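Local atomic coordinates of uncharacterized protein (Pseudomonas aeruginosa PAO1, PDB entry 4R1D), a protein that binds the lipase effector Tle4 of the H2 type VI secretion system as its immunity protein, probably inhibiting it to protect the producing cell. Residues L212-E226 and D281-I295. Numbering follows the deposited sequence.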
ATOM      1  N   LEU B 212     -10.375 -28.345   7.013  1.00 20.96           N
ATOM      2  CA  LEU B 212     -10.103 -29.686   6.495  1.00 21.25           C
ATOM      3  C   LEU B 212      -9.048 -30.399   7.320  1.00 24.91           C
ATOM      4  O   LEU B 212      -9.058 -31.626   7.424  1.00 25.04           O
ATOM      5  CB  LEU B 212      -9.664 -29.645   5.027  1.00 18.90           C
ATOM      6  CG  LEU B 212     -10.646 -29.054   4.012  1.00 22.07           C
ATOM      7  CD1 LEU B 212     -10.064 -29.078   2.606  1.00 19.53           C
ATOM      8  CD2 LEU B 212     -11.976 -29.796   4.056  1.00 27.17           C
ATOM      9  N   ARG B 213      -8.133 -29.629   7.902  1.00 21.24           N
ATOM     10  CA  ARG B 213      -6.995 -30.201   8.590  1.00 20.00           C
ATOM     11  C   ARG B 213      -6.287 -29.152   9.428  1.00 23.39           C
ATOM     12  O   ARG B 213      -6.159 -27.995   9.021  1.00 21.83           O
ATOM     13  CB  ARG B 213      -6.023 -30.774   7.550  1.00 28.25           C
ATOM     14  CG  ARG B 213      -5.458 -32.131   7.877  1.00 33.78           C
ATOM     15  CD  ARG B 213      -4.238 -32.419   7.000  1.00 25.93           C
ATOM     16  NE  ARG B 213      -4.557 -33.133   5.767  1.00 25.43           N
ATOM     17  CZ  ARG B 213      -3.701 -33.266   4.754  1.00 28.71           C
ATOM     18  NH1 ARG B 213      -2.497 -32.708   4.826  1.00 23.03           N
ATOM     19  NH2 ARG B 213      -4.049 -33.942   3.665  1.00 22.79           N
ATOM     20  N   LYS B 214      -5.827 -29.552  10.605  1.00 25.88           N
ATOM     21  CA  LYS B 214      -5.038 -28.663  11.450  1.00 25.12           C
ATOM     22  C   LYS B 214      -4.106 -29.488  12.317  1.00 26.32           C
ATOM     23  O   LYS B 214      -4.560 -30.330  13.091  1.00 27.77           O
ATOM     24  CB  LYS B 214      -5.941 -27.797  12.337  1.00 23.82           C
ATOM     25  CG  LYS B 214      -5.174 -27.044  13.425  1.00 28.92           C
ATOM     26  CD  LYS B 214      -6.094 -26.220  14.317  1.00 28.52           C
ATOM     27  CE  LYS B 214      -5.287 -25.464  15.362  1.00 33.99           C
ATOM     28  NZ  LYS B 214      -6.143 -24.842  16.409  1.00 42.59           N
ATOM     29  N   GLY B 215      -2.805 -29.254  12.193  1.00 23.57           N
ATOM     30  CA  GLY B 215      -1.857 -29.943  13.046  1.00 23.92           C
ATOM     31  C   GLY B 215      -0.467 -29.995  12.460  1.00 22.38           C
ATOM     32  O   GLY B 215      -0.119 -29.186  11.608  1.00 23.07           O
ATOM     33  N   LYS B 216       0.327 -30.958  12.919  1.00 22.63           N
ATOM     34  CA  LYS B 216       1.700 -31.090  12.455  1.00 22.27           C
ATOM     35  C   LYS B 216       1.770 -31.709  11.067  1.00 21.43           C
ATOM     36  O   LYS B 216       0.952 -32.559  10.709  1.00 22.44           O
ATOM     37  CB  LYS B 216       2.519 -31.922  13.443  1.00 22.71           C
ATOM     38  CG  LYS B 216       2.455 -31.396  14.859  1.00 26.49           C
ATOM     39  CD  LYS B 216       3.503 -32.041  15.738  1.00 33.22           C
ATOM     40  CE  LYS B 216       3.505 -31.426  17.129  1.00 45.14           C
ATOM     41  NZ  LYS B 216       4.508 -32.095  18.014  1.00 54.62           N
ATOM     42  N   HIS B 217       2.752 -31.264  10.289  1.00 18.66           N
ATOM     43  CA  HIS B 217       3.023 -31.823   8.968  1.00 19.81           C
ATOM     44  C   HIS B 217       4.516 -31.734   8.727  1.00 18.88           C
ATOM     45  O   HIS B 217       4.990 -30.922   7.943  1.00 18.94           O
ATOM     46  CB  HIS B 217       2.248 -31.091   7.867  1.00 18.92           C
ATOM     47  CG  HIS B 217       2.365 -31.738   6.520  1.00 20.69           C
ATOM     48  ND1 HIS B 217       1.414 -31.587   5.534  1.00 19.88           N
ATOM     49  CD2 HIS B 217       3.324 -32.538   5.998  1.00 22.25           C
ATOM     50  CE1 HIS B 217       1.783 -32.267   4.461  1.00 20.47           C
ATOM     51  NE2 HIS B 217       2.937 -32.858   4.719  1.00 19.08           N
ATOM     52  N   PRO B 218       5.274 -32.566   9.443  1.00 17.47           N
ATOM     53  CA  PRO B 218       6.716 -32.620   9.234  1.00 19.53           C
ATOM     54  C   PRO B 218       6.982 -33.132   7.829  1.00 18.48           C
ATOM     55  O   PRO B 218       6.174 -33.901   7.305  1.00 18.46           O
ATOM     56  CB  PRO B 218       7.180 -33.647  10.273  1.00 22.59           C
ATOM     57  CG  PRO B 218       5.982 -34.513  10.515  1.00 21.48           C
ATOM     58  CD  PRO B 218       4.793 -33.606  10.373  1.00 20.90           C
ATOM     59  N   VAL B 219       8.065 -32.656   7.225  1.00 19.75           N
ATOM     60  CA  VAL B 219       8.533 -33.126   5.924  1.00 18.93           C
ATOM     61  C   VAL B 219      10.006 -33.398   6.140  1.00 23.49           C
ATOM     62  O   VAL B 219      10.835 -32.473   6.211  1.00 17.31           O
ATOM     63  CB  VAL B 219       8.356 -32.064   4.815  1.00 17.79           C
ATOM     64  CG1 VAL B 219       8.916 -32.581   3.487  1.00 18.92           C
ATOM     65  CG2 VAL B 219       6.896 -31.688   4.675  1.00 14.97           C
ATOM     66  N   GLY B 220      10.337 -34.675   6.287  1.00 23.23           N
ATOM     67  CA  GLY B 220      11.682 -35.031   6.695  1.00 23.26           C
ATOM     68  C   GLY B 220      11.986 -34.329   8.002  1.00 20.25           C
ATOM     69  O   GLY B 220      11.169 -34.339   8.919  1.00 21.20           O
ATOM     70  N   SER B 221      13.149 -33.697   8.094  1.00 20.05           N
ATOM     71  CA  SER B 221      13.522 -33.070   9.349  1.00 24.32           C
ATOM     72  C   SER B 221      12.988 -31.636   9.490  1.00 22.03           C
ATOM     73  O   SER B 221      13.352 -30.940  10.429  1.00 23.15           O
ATOM     74  CB  SER B 221      15.032 -33.096   9.533  1.00 22.23           C
ATOM     75  OG  SER B 221      15.671 -32.403   8.487  1.00 26.27           O
ATOM     76  N   LEU B 222      12.118 -31.220   8.567  1.00 20.97           N
ATOM     77  CA  LEU B 222      11.482 -29.896   8.652  1.00 18.00           C
ATOM     78  C   LEU B 222      10.225 -29.984   9.514  1.00 19.99           C
ATOM     79  O   LEU B 222       9.244 -30.622   9.130  1.00 21.66           O
ATOM     80  CB  LEU B 222      11.102 -29.378   7.261  1.00 23.04           C
ATOM     81  CG  LEU B 222      12.210 -29.224   6.219  1.00 21.81           C
ATOM     82  CD1 LEU B 222      11.626 -28.859   4.855  1.00 20.41           C
ATOM     83  CD2 LEU B 222      13.235 -28.183   6.660  1.00 22.91           C
ATOM     84  N   PRO B 223      10.253 -29.347  10.687  1.00 21.62           N
ATOM     85  CA  PRO B 223       9.137 -29.414  11.637  1.00 22.24           C
ATOM     86  C   PRO B 223       7.969 -28.510  11.245  1.00 21.69           C
ATOM     87  O   PRO B 223       7.650 -27.591  11.983  1.00 22.17           O
ATOM     88  CB  PRO B 223       9.771 -28.930  12.945  1.00 23.09           C
ATOM     89  CG  PRO B 223      10.873 -28.048  12.526  1.00 24.79           C
ATOM     90  CD  PRO B 223      11.403 -28.606  11.228  1.00 19.71           C
ATOM     91  N   GLY B 224       7.332 -28.788  10.112  1.00 16.68           N
ATOM     92  CA  GLY B 224       6.237 -27.943   9.654  1.00 20.79           C
ATOM     93  C   GLY B 224       4.920 -28.187  10.372  1.00 19.59           C
ATOM     94  O   GLY B 224       4.671 -29.278  10.881  1.00 17.54           O
ATOM     95  N   GLU B 225       4.077 -27.158  10.424  1.00 18.84           N
ATOM     96  CA  GLU B 225       2.714 -27.304  10.913  1.00 17.07           C
ATOM     97  C   GLU B 225       1.787 -26.701   9.871  1.00 21.03           C
ATOM     98  O   GLU B 225       2.196 -25.820   9.125  1.00 17.07           O
ATOM     99  CB  GLU B 225       2.549 -26.628  12.274  1.00 19.78           C
ATOM    100  CG  GLU B 225       3.466 -27.248  13.334  1.00 23.79           C
ATOM    101  CD  GLU B 225       3.114 -26.847  14.761  1.00 37.40           C
ATOM    102  OE1 GLU B 225       2.575 -25.737  14.963  1.00 31.03           O
ATOM    103  OE2 GLU B 225       3.384 -27.653  15.680  1.00 28.13           O
ATOM    104  N   GLU B 226       0.555 -27.182   9.802  1.00 16.54           N
ATOM    105  CA  GLU B 226      -0.343 -26.736   8.744  1.00 19.49           C
ATOM    106  C   GLU B 226      -1.751 -26.472   9.245  1.00 18.73           C
ATOM    107  O   GLU B 226      -2.173 -27.000  10.267  1.00 17.51           O
ATOM    108  CB  GLU B 226      -0.389 -27.766   7.613  1.00 17.33           C
ATOM    109  CG  GLU B 226      -1.150 -29.015   7.978  1.00 19.97           C
ATOM    110  CD  GLU B 226      -1.068 -30.089   6.908  1.00 18.48           C
ATOM    111  OE1 GLU B 226      -0.592 -29.798   5.784  1.00 17.83           O
ATOM    112  OE2 GLU B 226      -1.475 -31.228   7.205  1.00 20.96           O
ATOM    113  N   ASP B 281     -12.293 -31.746  -2.747  1.00 22.69           N
ATOM    114  CA  ASP B 281     -11.336 -31.450  -1.690  1.00 24.76           C
ATOM    115  C   ASP B 281     -10.229 -32.488  -1.684  1.00 27.69           C
ATOM    116  O   ASP B 281      -9.066 -32.174  -1.424  1.00 21.23           O
ATOM    117  CB  ASP B 281     -12.017 -31.436  -0.330  1.00 18.85           C
ATOM    118  CG  ASP B 281     -12.971 -30.274  -0.170  1.00 19.36           C
ATOM    119  OD1 ASP B 281     -13.030 -29.426  -1.078  1.00 20.75           O
ATOM    120  OD2 ASP B 281     -13.641 -30.205   0.880  1.00 24.00           O
ATOM    121  N   LYS B 282     -10.592 -33.737  -1.962  1.00 24.30           N
ATOM    122  CA  LYS B 282      -9.597 -34.795  -1.974  1.00 21.41           C
ATOM    123  C   LYS B 282      -8.528 -34.507  -3.016  1.00 21.66           C
ATOM    124  O   LYS B 282      -7.336 -34.662  -2.752  1.00 25.47           O
ATOM    125  CB  LYS B 282     -10.250 -36.158  -2.234  1.00 27.87           C
ATOM    126  CG  LYS B 282      -9.304 -37.335  -2.043  1.00 33.41           C
ATOM    127  CD  LYS B 282     -10.046 -38.663  -2.175  1.00 36.27           C
ATOM    128  CE  LYS B 282      -9.099 -39.852  -2.028  1.00 41.56           C
ATOM    129  NZ  LYS B 282      -8.052 -39.846  -3.085  1.00 46.80           N
ATOM    130  N   GLU B 283      -8.942 -34.055  -4.194  1.00 23.25           N
ATOM    131  CA  GLU B 283      -7.980 -33.721  -5.238  1.00 21.79           C
ATOM    132  C   GLU B 283      -7.060 -32.563  -4.822  1.00 24.75           C
ATOM    133  O   GLU B 283      -5.857 -32.613  -5.055  1.00 19.49           O
ATOM    134  CB  GLU B 283      -8.689 -33.382  -6.548  1.00 23.62           C
ATOM    135  CG  GLU B 283      -7.729 -33.062  -7.683  1.00 28.88           C
ATOM    136  CD  GLU B 283      -8.434 -32.770  -8.993  1.00 35.43           C
ATOM    137  OE1 GLU B 283      -9.012 -31.674  -9.138  1.00 26.53           O
ATOM    138  OE2 GLU B 283      -8.404 -33.643  -9.884  1.00 48.35           O
ATOM    139  N   ALA B 284      -7.629 -31.525  -4.212  1.00 22.22           N
ATOM    140  CA  ALA B 284      -6.831 -30.399  -3.725  1.00 20.47           C
ATOM    141  C   ALA B 284      -5.811 -30.821  -2.664  1.00 17.04           C
ATOM    142  O   ALA B 284      -4.654 -30.393  -2.691  1.00 18.88           O
ATOM    143  CB  ALA B 284      -7.741 -29.296  -3.187  1.00 21.54           C
ATOM    144  N   LEU B 285      -6.236 -31.658  -1.728  1.00 20.05           N
ATOM    145  CA  LEU B 285      -5.360 -32.119  -0.666  1.00 20.43           C
ATOM    146  C   LEU B 285      -4.243 -32.985  -1.231  1.00 21.78           C
ATOM    147  O   LEU B 285      -3.117 -32.942  -0.746  1.00 17.32           O
ATOM    148  CB  LEU B 285      -6.149 -32.911   0.375  1.00 20.96           C
ATOM    149  CG  LEU B 285      -7.117 -32.084   1.217  1.00 23.91           C
ATOM    150  CD1 LEU B 285      -8.114 -32.983   1.958  1.00 25.30           C
ATOM    151  CD2 LEU B 285      -6.323 -31.216   2.181  1.00 22.35           C
ATOM    152  N   GLU B 286      -4.566 -33.769  -2.257  1.00 19.64           N
ATOM    153  CA  GLU B 286      -3.576 -34.623  -2.906  1.00 22.58           C
ATOM    154  C   GLU B 286      -2.447 -33.799  -3.526  1.00 19.82           C
ATOM    155  O   GLU B 286      -1.257 -34.097  -3.334  1.00 23.42           O
ATOM    156  CB  GLU B 286      -4.239 -35.483  -3.983  1.00 24.80           C
ATOM    157  CG  GLU B 286      -3.275 -36.425  -4.704  1.00 28.85           C
ATOM    158  CD  GLU B 286      -3.976 -37.283  -5.750  1.00 35.37           C
ATOM    159  OE1 GLU B 286      -4.526 -36.717  -6.724  1.00 33.09           O
ATOM    160  OE2 GLU B 286      -3.981 -38.520  -5.583  1.00 41.71           O
ATOM    161  N   LEU B 287      -2.826 -32.769  -4.272  1.00 19.18           N
ATOM    162  CA  LEU B 287      -1.849 -31.893  -4.903  1.00 17.62           C
ATOM    163  C   LEU B 287      -1.024 -31.200  -3.823  1.00 21.64           C
ATOM    164  O   LEU B 287       0.194 -31.205  -3.864  1.00 19.69           O
ATOM    165  CB  LEU B 287      -2.536 -30.873  -5.822  1.00 17.99           C
ATOM    166  CG  LEU B 287      -1.600 -29.925  -6.584  1.00 18.96           C
ATOM    167  CD1 LEU B 287      -0.650 -30.691  -7.510  1.00 22.47           C
ATOM    168  CD2 LEU B 287      -2.372 -28.858  -7.351  1.00 20.14           C
ATOM    169  N   TRP B 288      -1.710 -30.609  -2.852  1.00 22.05           N
ATOM    170  CA  TRP B 288      -1.059 -29.993  -1.696  1.00 15.74           C
ATOM    171  C   TRP B 288      -0.021 -30.913  -1.031  1.00 17.53           C
ATOM    172  O   TRP B 288       1.147 -30.554  -0.903  1.00 18.18           O
ATOM    173  CB  TRP B 288      -2.138 -29.591  -0.692  1.00 18.77           C
ATOM    174  CG  TRP B 288      -1.640 -29.173   0.663  1.00 16.25           C
ATOM    175  CD1 TRP B 288      -1.716 -29.894   1.820  1.00 19.78           C
ATOM    176  CD2 TRP B 288      -1.024 -27.927   1.005  1.00 15.85           C
ATOM    177  NE1 TRP B 288      -1.181 -29.178   2.866  1.00 18.10           N
ATOM    178  CE2 TRP B 288      -0.753 -27.964   2.393  1.00 17.32           C
ATOM    179  CE3 TRP B 288      -0.682 -26.778   0.278  1.00 16.25           C
ATOM    180  CZ2 TRP B 288      -0.156 -26.893   3.068  1.00 16.92           C
ATOM    181  CZ3 TRP B 288      -0.084 -25.715   0.950  1.00 17.23           C
ATOM    182  CH2 TRP B 288       0.174 -25.785   2.331  1.00 15.00           C
ATOM    183  N   ASP B 289      -0.441 -32.096  -0.603  1.00 19.92           N
ATOM    184  CA  ASP B 289       0.475 -33.019   0.058  1.00 18.55           C
ATOM    185  C   ASP B 289       1.648 -33.405  -0.827  1.00 19.91           C
ATOM    186  O   ASP B 289       2.786 -33.491  -0.364  1.00 20.51           O
ATOM    187  CB  ASP B 289      -0.246 -34.290   0.516  1.00 19.70           C
ATOM    188  CG  ASP B 289      -1.096 -34.067   1.747  1.00 25.85           C
ATOM    189  OD1 ASP B 289      -0.727 -33.210   2.569  1.00 21.96           O
ATOM    190  OD2 ASP B 289      -2.132 -34.751   1.890  1.00 25.30           O
ATOM    191  N   THR B 290       1.369 -33.644  -2.099  1.00 18.11           N
ATOM    192  CA  THR B 290       2.421 -34.083  -3.011  1.00 16.77           C
ATOM    193  C   THR B 290       3.512 -33.013  -3.147  1.00 18.98           C
ATOM    194  O   THR B 290       4.707 -33.310  -3.069  1.00 20.17           O
ATOM    195  CB  THR B 290       1.833 -34.480  -4.381  1.00 22.91           C
ATOM    196  OG1 THR B 290       0.830 -35.490  -4.182  1.00 22.49           O
ATOM    197  CG2 THR B 290       2.925 -35.017  -5.310  1.00 23.01           C
ATOM    198  N   ILE B 291       3.098 -31.763  -3.324  1.00 17.12           N
ATOM    199  CA  ILE B 291       4.063 -30.668  -3.389  1.00 15.74           C
ATOM    200  C   ILE B 291       4.811 -30.447  -2.074  1.00 17.07           C
ATOM    201  O   ILE B 291       6.036 -30.375  -2.049  1.00 17.90           O
ATOM    202  CB  ILE B 291       3.401 -29.348  -3.819  1.00 16.54           C
ATOM    203  CG1 ILE B 291       2.932 -29.430  -5.269  1.00 17.21           C
ATOM    204  CG2 ILE B 291       4.391 -28.205  -3.689  1.00 16.29           C
ATOM    205  CD1 ILE B 291       2.167 -28.204  -5.725  1.00 23.65           C
ATOM    206  N   VAL B 292       4.071 -30.314  -0.978  1.00 18.17           N
ATOM    207  CA  VAL B 292       4.694 -29.997   0.306  1.00 14.81           C
ATOM    208  C   VAL B 292       5.651 -31.109   0.736  1.00 15.42           C
ATOM    209  O   VAL B 292       6.742 -30.850   1.210  1.00 16.13           O
ATOM    210  CB  VAL B 292       3.621 -29.728   1.388  1.00 18.78           C
ATOM    211  CG1 VAL B 292       4.225 -29.745   2.789  1.00 14.53           C
ATOM    212  CG2 VAL B 292       2.914 -28.386   1.098  1.00 15.34           C
ATOM    213  N   ASP B 293       5.250 -32.353   0.529  1.00 19.34           N
ATOM    214  CA  ASP B 293       6.094 -33.471   0.932  1.00 18.25           C
ATOM    215  C   ASP B 293       7.384 -33.567   0.107  1.00 19.97           C
ATOM    216  O   ASP B 293       8.280 -34.325   0.456  1.00 21.57           O
ATOM    217  CB  ASP B 293       5.314 -34.784   0.876  1.00 19.31           C
ATOM    218  CG  ASP B 293       4.331 -34.929   2.020  1.00 20.07           C
ATOM    219  OD1 ASP B 293       4.557 -34.339   3.102  1.00 20.18           O
ATOM    220  OD2 ASP B 293       3.324 -35.642   1.836  1.00 24.71           O
ATOM    221  N   SER B 294       7.481 -32.787  -0.971  1.00 19.10           N
ATOM    222  CA  SER B 294       8.684 -32.771  -1.798  1.00 21.11           C
ATOM    223  C   SER B 294       9.695 -31.702  -1.370  1.00 20.43           C
ATOM    224  O   SER B 294      10.781 -31.610  -1.936  1.00 19.75           O
ATOM    225  CB  SER B 294       8.326 -32.590  -3.279  1.00 18.81           C
ATOM    226  OG  SER B 294       8.108 -31.225  -3.605  1.00 19.83           O
ATOM    227  N   ILE B 295       9.334 -30.880  -0.385  1.00 16.71           N
ATOM    228  CA  ILE B 295      10.219 -29.809   0.071  1.00 16.19           C
ATOM    229  C   ILE B 295      11.368 -30.350   0.914  1.00 20.80           C
ATOM    230  O   ILE B 295      11.146 -31.029   1.922  1.00 18.41           O
ATOM    231  CB  ILE B 295       9.450 -28.772   0.918  1.00 15.42           C
ATOM    232  CG1 ILE B 295       8.301 -28.170   0.095  1.00 16.01           C
ATOM    233  CG2 ILE B 295      10.408 -27.723   1.488  1.00 18.31           C
ATOM    234  CD1 ILE B 295       7.372 -27.248   0.903  1.00 18.24           C
TER
HETATM  235  O   HOH W   1       6.261 -35.910   4.531  1.00 32.57           O
HETATM  236  O   HOH W   2      12.518 -32.186   3.872  1.00 20.90           O
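Strand 212-214 runs beside helix 281-292 at 39° between their N-to-C directions, and the loop after the strand closes in until the CA atoms of Val219 and Asp293 are 5.6 Å apart. Arg213 grips Asp289 end-on. Its NH1 donates to Asp289 OD1 (2.9 Å) and its NH2 to Asp289 OD2 (2.7 Å), each on the syn lone pair, with the two flat groups nearly coplanar. NH1 of Arg213 also forms a salt bridge to Glu226 OE2 in the guanidinium plane; together with the Asp289 pair this holds the group's rotation. Leu285 CD2 lies over one guanidinium face, near NH2. Glu226 OE1 accepts from Trp288 NE1 (3.0 Å) and, from the opposite face of the carboxylate, from His217 ND1 (2.7 Å). His217 has CG anti to the backbone N (chi1 -173°), which turns its ring toward the helix, where it bridges two acids. Its NE2 donates almost straight to Asp293 OD1 (2.7 Å). Val292 CG1 lies over one face of this imidazole in a CH-pi contact. The nearby carboxylates would probably favour a protonated His217. Val219 CG2 packs on Val292 CG1 (3.8 Å), while one water joins Val219 O to Ile295 O. The helix lies against strands 225-233 and 236-245: Trp288 meets Phe241 edge-to-face and Leu285 rests on Leu228. On the loop side, His217 and Trp243 also meet edge-to-face. Ile291 and Ile295 reach strand 14-18. The contact joins the loop between strands 209-214 and 225-233 to helix 281-292.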